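Alpha-glucosidase (Bacteroides thetaiotaomicron, PDB 5XFM) hydrolyses glycosidic bonds as a bifunctional beta-L-arabinopyranosidase and alpha-galactosidase of glycoside hydrolase family 97, and carries a bound calcium ion. Local coordinates at residues A[112-117]-A[258-263]; A[126-131]-A[135-140]. The protein carries 1 engineered substitution. All coordinates share one frame; numbering follows the deposited sequence.

Contact 1 of 2, residues A[112-117]-A[258-263]; sequences GVIFRV and TPWRTI
Ile114 and Arg116 face Trp260 across an intervening strand: segments 112-117 and 258-263 run parallel, with the CA atoms of Ile114 and Trp260 9.3 Å apart. Between them lies strand 121-128, antiparallel to both, in one sheet of the N-terminal beta-sandwich of this family 97 enzyme, whose N-terminal region belongs to the galactose mutarotase clan. No hydrogen bond joins the two segments directly, and the large indole spans the distance. Trp260 directs its six-membered ring at strand 110-117, and Arg116, its chain extended from CG to NE (chi3 -179°), lays CD and the guanidinium against that ring's far end. The two planes are tilted by 33°; Trp260 CH2 sits over one face of the guanidinium, offset toward its rim, and Arg116 NH1 lies 3.4 Å from Trp260 CZ2. The NE end of the guanidinium is meanwhile tied by a salt bridge to Glu98 of strand 91-104, which would restrict its rotation. Replacing Arg116 by an alanine would probably leave Glu98 without this charged mate and uncover the CH2 and CZ2 end of the indole. Ile114 makes the lighter apolar touch, its CG2 methyl 4.3 Å from Trp260 CH2.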
loop_
_atom_site.group_PDB
_atom_site.type_symbol
_atom_site.label_atom_id
_atom_site.label_comp_id
_atom_site.label_asym_id
_atom_site.label_seq_id
_atom_site.Cartn_x
_atom_site.Cartn_y
_atom_site.Cartn_z
ATOM N N GLY A 112 -20.924 -16.945 -11.566
ATOM C CA GLY A 112 -20.107 -16.360 -12.620
ATOM C C GLY A 112 -18.654 -16.144 -12.203
ATOM O O GLY A 112 -18.368 -15.934 -11.025
ATOM N N VAL A 113 -17.731 -16.222 -13.163
ATOM C CA VAL A 113 -16.338 -15.819 -12.933
ATOM C C VAL A 113 -15.884 -14.887 -14.050
ATOM O O VAL A 113 -16.000 -15.217 -15.222
ATOM C CB VAL A 113 -15.371 -17.032 -12.858
ATOM C CG1 VAL A 113 -13.982 -16.591 -12.403
ATOM C CG2 VAL A 113 -15.910 -18.098 -11.934
ATOM N N ILE A 114 -15.370 -13.719 -13.683
ATOM C CA ILE A 114 -14.962 -12.712 -14.660
ATOM C C ILE A 114 -13.473 -12.438 -14.584
ATOM O O ILE A 114 -12.957 -12.102 -13.514
ATOM C CB ILE A 114 -15.708 -11.373 -14.460
ATOM C CG1 ILE A 114 -17.207 -11.549 -14.684
ATOM C CG2 ILE A 114 -15.173 -10.319 -15.421
ATOM C CD1 ILE A 114 -17.958 -11.999 -13.474
ATOM N N PHE A 115 -12.808 -12.553 -15.731
ATOM C CA PHE A 115 -11.385 -12.251 -15.875
ATOM C C PHE A 115 -11.167 -10.999 -16.714
ATOM O O PHE A 115 -11.701 -10.886 -17.809
ATOM C CB PHE A 115 -10.642 -13.419 -16.536
ATOM C CG PHE A 115 -10.796 -14.734 -15.821
ATOM C CD1 PHE A 115 -11.877 -15.561 -16.080
ATOM C CD2 PHE A 115 -9.844 -15.149 -14.898
ATOM C CE1 PHE A 115 -12.009 -16.778 -15.433
ATOM C CE2 PHE A 115 -9.971 -16.366 -14.241
ATOM C CZ PHE A 115 -11.054 -17.182 -14.508
ATOM N N ARG A 116 -10.414 -10.042 -16.189
ATOM C CA ARG A 116 -9.975 -8.894 -16.975
ATOM C C ARG A 116 -8.466 -8.931 -17.109
ATOM O O ARG A 116 -7.740 -8.822 -16.122
ATOM C CB ARG A 116 -10.436 -7.587 -16.335
ATOM C CG ARG A 116 -11.938 -7.394 -16.396
ATOM C CD ARG A 116 -12.395 -6.181 -15.607
ATOM N NE ARG A 116 -13.845 -6.042 -15.678
ATOM C CZ ARG A 116 -14.548 -5.153 -14.983
ATOM N NH1 ARG A 116 -13.935 -4.329 -14.142
ATOM N NH2 ARG A 116 -15.867 -5.105 -15.115
ATOM N N VAL A 117 -7.994 -9.106 -18.333
ATOM C CA VAL A 117 -6.572 -9.255 -18.569
ATOM C C VAL A 117 -6.020 -8.098 -19.385
ATOM O O VAL A 117 -6.328 -7.964 -20.569
ATOM C CB VAL A 117 -6.259 -10.583 -19.282
ATOM C CG1 VAL A 117 -4.759 -10.822 -19.316
ATOM C CG2 VAL A 117 -6.957 -11.735 -18.576
ATOM N N THR A 258 -17.666 -11.014 -5.284
ATOM C CA THR A 258 -16.480 -10.985 -4.444
ATOM C C THR A 258 -15.615 -9.819 -4.903
ATOM O O THR A 258 -15.837 -9.274 -5.981
ATOM C CB THR A 258 -15.663 -12.293 -4.534
ATOM O OG1 THR A 258 -14.981 -12.354 -5.788
ATOM C CG2 THR A 258 -16.552 -13.503 -4.375
ATOM N N PRO A 259 -14.649 -9.400 -4.074
ATOM C CA PRO A 259 -13.632 -8.451 -4.541
ATOM C C PRO A 259 -12.779 -9.031 -5.667
ATOM O O PRO A 259 -12.927 -10.202 -6.026
ATOM C CB PRO A 259 -12.779 -8.202 -3.297
ATOM C CG PRO A 259 -13.653 -8.565 -2.147
ATOM C CD PRO A 259 -14.542 -9.663 -2.631
ATOM N N TRP A 260 -11.903 -8.209 -6.233
ATOM C CA TRP A 260 -11.038 -8.656 -7.312
ATOM C C TRP A 260 -9.763 -9.301 -6.758
ATOM O O TRP A 260 -9.103 -8.735 -5.890
ATOM C CB TRP A 260 -10.682 -7.487 -8.229
ATOM C CG TRP A 260 -11.877 -6.872 -8.907
ATOM C CD1 TRP A 260 -12.653 -5.849 -8.430
ATOM C CD2 TRP A 260 -12.438 -7.242 -10.174
ATOM N NE1 TRP A 260 -13.659 -5.562 -9.321
ATOM C CE2 TRP A 260 -13.547 -6.398 -10.403
ATOM C CE3 TRP A 260 -12.108 -8.197 -11.142
ATOM C CZ2 TRP A 260 -14.328 -6.484 -11.555
ATOM C CZ3 TRP A 260 -12.888 -8.280 -12.288
ATOM C CH2 TRP A 260 -13.985 -7.429 -12.481
ATOM N N ARG A 261 -9.444 -10.493 -7.247
ATOM C CA ARG A 261 -8.156 -11.136 -7.004
ATOM C C ARG A 261 -7.211 -10.669 -8.108
ATOM O O ARG A 261 -7.571 -10.736 -9.286
ATOM C CB ARG A 261 -8.304 -12.647 -7.063
ATOM C CG ARG A 261 -9.494 -13.194 -6.295
ATOM C CD ARG A 261 -9.347 -12.975 -4.835
ATOM N NE ARG A 261 -10.554 -13.276 -4.067
ATOM C CZ ARG A 261 -10.977 -12.518 -3.058
ATOM N NH1 ARG A 261 -10.320 -11.408 -2.736
ATOM N NH2 ARG A 261 -12.072 -12.844 -2.394
ATOM N N THR A 262 -6.011 -10.222 -7.761
ATOM C CA THR A 262 -5.138 -9.627 -8.768
ATOM C C THR A 262 -3.796 -10.340 -8.917
ATOM O O THR A 262 -3.139 -10.697 -7.933
ATOM C CB THR A 262 -4.868 -8.140 -8.465
ATOM O OG1 THR A 262 -4.030 -8.027 -7.308
ATOM C CG2 THR A 262 -6.186 -7.394 -8.215
ATOM N N ILE A 263 -3.394 -10.523 -10.170
ATOM C CA ILE A 263 -2.129 -11.150 -10.514
ATOM C C ILE A 263 -1.335 -10.265 -11.473
ATOM O O ILE A 263 -1.699 -10.121 -12.637
ATOM C CB ILE A 263 -2.339 -12.518 -11.176
ATOM C CG1 ILE A 263 -3.341 -13.358 -10.383
ATOM C CG2 ILE A 263 -1.010 -13.244 -11.342
ATOM C CD1 ILE A 263 -3.757 -14.636 -11.096
#

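Contact 2 of 2, residues A[126-131]-A[135-140]; sequences YTLPHQ and ASVTVK
Leu128 and His130 are set against Val137 and Ala135 as the chain reverses direction between segments 126-131 and 135-140, which run roughly antiparallel. The CA atoms of Leu128 and Val137 are 8.7 Å apart, whereas those of His130 and Ala135, nearer the turn, are separated by 5.9 Å. No hydrogen bond crosses between the segments, because strands 121-128 and 136-147 belong to different antiparallel sheets. The connection is therefore a beta-arch, passing from one layer of the N-terminal sandwich to the other, rather than a beta-hairpin. Each segment takes its backbone partners elsewhere, Leu128 pairing with Gly256 and Val137 with Phe252.

Inside the arch, Leu128 and Val137 point at each other and their side chains meet at about a right angle. The CD1 methyl of Leu128 does the touching, 4.0 Å from Val137 CG1 and 4.2 Å from Val137 CG2, so one methyl sits against both branches of the valine. The valine torsion (chi1 63°) is what brings both of its methyls within reach of Leu128 CD1, CG1 the nearer. Leu128, Val137 and Val139 all also touch Phe252 of strand 251-253.

At the turn, His130 swings its imidazole away from its own backbone N (chi1 -173°) and brings it obliquely against Ala135. Its CD2 lies 3.8 Å from Ala135 CA and 4.1 Å from Ala135 CB. Both residues are exposed and also touch a crystal neighbour, so the lattice may influence the pose of the imidazole.

With neither a charge pair nor a hydrogen bond between the segments, the two meet by van der Waals contact alone, which is consistent with the buried Leu128-Val137 pair being held mainly by exclusion of water.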
loop_
_atom_site.group_PDB
_atom_site.type_symbol
_atom_site.label_atom_id
_atom_site.label_comp_id
_atom_site.label_asym_id
_atom_site.label_seq_id
_atom_site.Cartn_x
_atom_site.Cartn_y
_atom_site.Cartn_z
ATOM N N TYR A 126 -15.768 -13.336 -8.622
ATOM C CA TYR A 126 -16.961 -14.154 -8.764
ATOM C C TYR A 126 -18.214 -13.287 -8.715
ATOM O O TYR A 126 -18.243 -12.270 -8.024
ATOM C CB TYR A 126 -17.027 -15.210 -7.663
ATOM C CG TYR A 126 -15.790 -16.059 -7.520
ATOM C CD1 TYR A 126 -14.797 -15.715 -6.614
ATOM C CD2 TYR A 126 -15.618 -17.214 -8.278
ATOM C CE1 TYR A 126 -13.669 -16.487 -6.462
ATOM C CE2 TYR A 126 -14.487 -17.994 -8.137
ATOM C CZ TYR A 126 -13.513 -17.625 -7.224
ATOM O OH TYR A 126 -12.380 -18.390 -7.063
ATOM N N THR A 127 -19.255 -13.699 -9.429
ATOM C CA THR A 127 -20.567 -13.078 -9.281
ATOM C C THR A 127 -21.582 -14.133 -8.854
ATOM O O THR A 127 -21.470 -15.304 -9.227
ATOM C CB THR A 127 -21.038 -12.380 -10.579
ATOM O OG1 THR A 127 -21.042 -13.309 -11.672
ATOM C CG2 THR A 127 -20.125 -11.209 -10.920
ATOM N N LEU A 128 -22.550 -13.714 -8.044
ATOM C CA LEU A 128 -23.643 -14.579 -7.613
ATOM C C LEU A 128 -24.977 -13.904 -7.907
ATOM O O LEU A 128 -25.243 -12.810 -7.412
ATOM C CB LEU A 128 -23.541 -14.897 -6.120
ATOM C CG LEU A 128 -22.384 -15.750 -5.606
ATOM C CD1 LEU A 128 -22.186 -15.481 -4.140
ATOM C CD2 LEU A 128 -22.696 -17.224 -5.827
ATOM N N PRO A 129 -25.818 -14.553 -8.717
ATOM C CA PRO A 129 -27.121 -13.986 -9.074
ATOM C C PRO A 129 -28.178 -14.260 -8.007
ATOM O O PRO A 129 -27.954 -15.088 -7.121
ATOM C CB PRO A 129 -27.463 -14.712 -10.377
ATOM C CG PRO A 129 -26.845 -16.065 -10.188
ATOM C CD PRO A 129 -25.570 -15.838 -9.398
ATOM N N HIS A 130 -29.312 -13.570 -8.087
ATOM C CA HIS A 130 -30.476 -13.943 -7.292
ATOM C C HIS A 130 -31.008 -15.293 -7.774
ATOM O O HIS A 130 -31.328 -15.447 -8.950
ATOM C CB HIS A 130 -31.574 -12.884 -7.388
ATOM C CG HIS A 130 -32.729 -13.128 -6.467
ATOM N ND1 HIS A 130 -33.700 -14.073 -6.723
ATOM C CD2 HIS A 130 -33.093 -12.523 -5.311
ATOM C CE1 HIS A 130 -34.595 -14.060 -5.750
ATOM N NE2 HIS A 130 -34.251 -13.126 -4.882
ATOM N N GLN A 131 -31.107 -16.264 -6.869
ATOM C CA GLN A 131 -31.524 -17.613 -7.245
ATOM C C GLN A 131 -31.996 -18.420 -6.041
ATOM O O GLN A 131 -31.616 -18.133 -4.906
ATOM C CB GLN A 131 -30.379 -18.354 -7.937
ATOM C CG GLN A 131 -29.250 -18.767 -7.000
ATOM C CD GLN A 131 -28.091 -19.410 -7.737
ATOM O OE1 GLN A 131 -28.286 -20.321 -8.546
ATOM N NE2 GLN A 131 -26.877 -18.939 -7.462
ATOM N N ALA A 135 -32.100 -13.913 -1.420
ATOM C CA ALA A 135 -31.762 -12.524 -1.724
ATOM C C ALA A 135 -30.447 -12.122 -1.058
ATOM O O ALA A 135 -29.956 -11.011 -1.243
ATOM C CB ALA A 135 -32.888 -11.594 -1.289
ATOM N N SER A 136 -29.855 -13.041 -0.306
ATOM C CA SER A 136 -28.588 -12.749 0.343
ATOM C C SER A 136 -27.773 -14.007 0.546
ATOM O O SER A 136 -28.302 -15.116 0.549
ATOM C CB SER A 136 -28.813 -12.044 1.685
ATOM O OG SER A 136 -29.614 -12.825 2.558
ATOM N N VAL A 137 -26.479 -13.823 0.763
ATOM C CA VAL A 137 -25.572 -14.948 0.827
ATOM C C VAL A 137 -24.491 -14.725 1.876
ATOM O O VAL A 137 -24.083 -13.592 2.148
ATOM C CB VAL A 137 -24.918 -15.202 -0.557
ATOM C CG1 VAL A 137 -24.066 -14.019 -0.980
ATOM C CG2 VAL A 137 -24.084 -16.444 -0.539
ATOM N N THR A 138 -24.062 -15.823 2.486
ATOM C CA THR A 138 -22.866 -15.846 3.308
ATOM C C THR A 138 -21.858 -16.779 2.654
ATOM O O THR A 138 -22.120 -17.969 2.504
ATOM C CB THR A 138 -23.164 -16.338 4.734
ATOM O OG1 THR A 138 -24.144 -15.489 5.346
ATOM C CG2 THR A 138 -21.899 -16.340 5.578
ATOM N N VAL A 139 -20.706 -16.247 2.261
ATOM C CA VAL A 139 -19.658 -17.086 1.687
ATOM C C VAL A 139 -18.836 -17.707 2.806
ATOM O O VAL A 139 -18.065 -17.018 3.477
ATOM C CB VAL A 139 -18.730 -16.301 0.736
ATOM C CG1 VAL A 139 -17.612 -17.199 0.226
ATOM C CG2 VAL A 139 -19.525 -15.721 -0.422
ATOM N N LYS A 140 -19.017 -19.007 3.011
ATOM C CA LYS A 140 -18.351 -19.715 4.095
ATOM C C LYS A 140 -16.848 -19.787 3.854
ATOM O O LYS A 140 -16.061 -19.704 4.800
ATOM C CB LYS A 140 -18.905 -21.137 4.251
ATOM C CG LYS A 140 -20.385 -21.232 4.593
ATOM C CD LYS A 140 -20.809 -22.685 4.788
ATOM C CE LYS A 140 -22.325 -22.818 4.894
ATOM N NZ LYS A 140 -22.881 -22.160 6.112
#

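In the fold
Contacts 1 and 2 have centres about 16 Å apart and are linked through strand 121-128. This strand separates the two segments of contact 1 and, at its C-terminal end, continues into the arch of contact 2. Backbone pairing joins them on both flanks: Gly112 O lies 2.9 Å from Thr127 N, and Thr258 N lies 3.1 Å from Tyr126 O, both probable hydrogen bonds. Contact 1 thus spans strands within one sheet, while contact 2 bridges that sheet to the other layer of the sandwich. The calcium is bound by Glu174, Glu452 and Glu458, none of them in either contact. Contact 2 is the more peripheral, its centre about 29 Å from the centre of the chain against about 20 Å for contact 1.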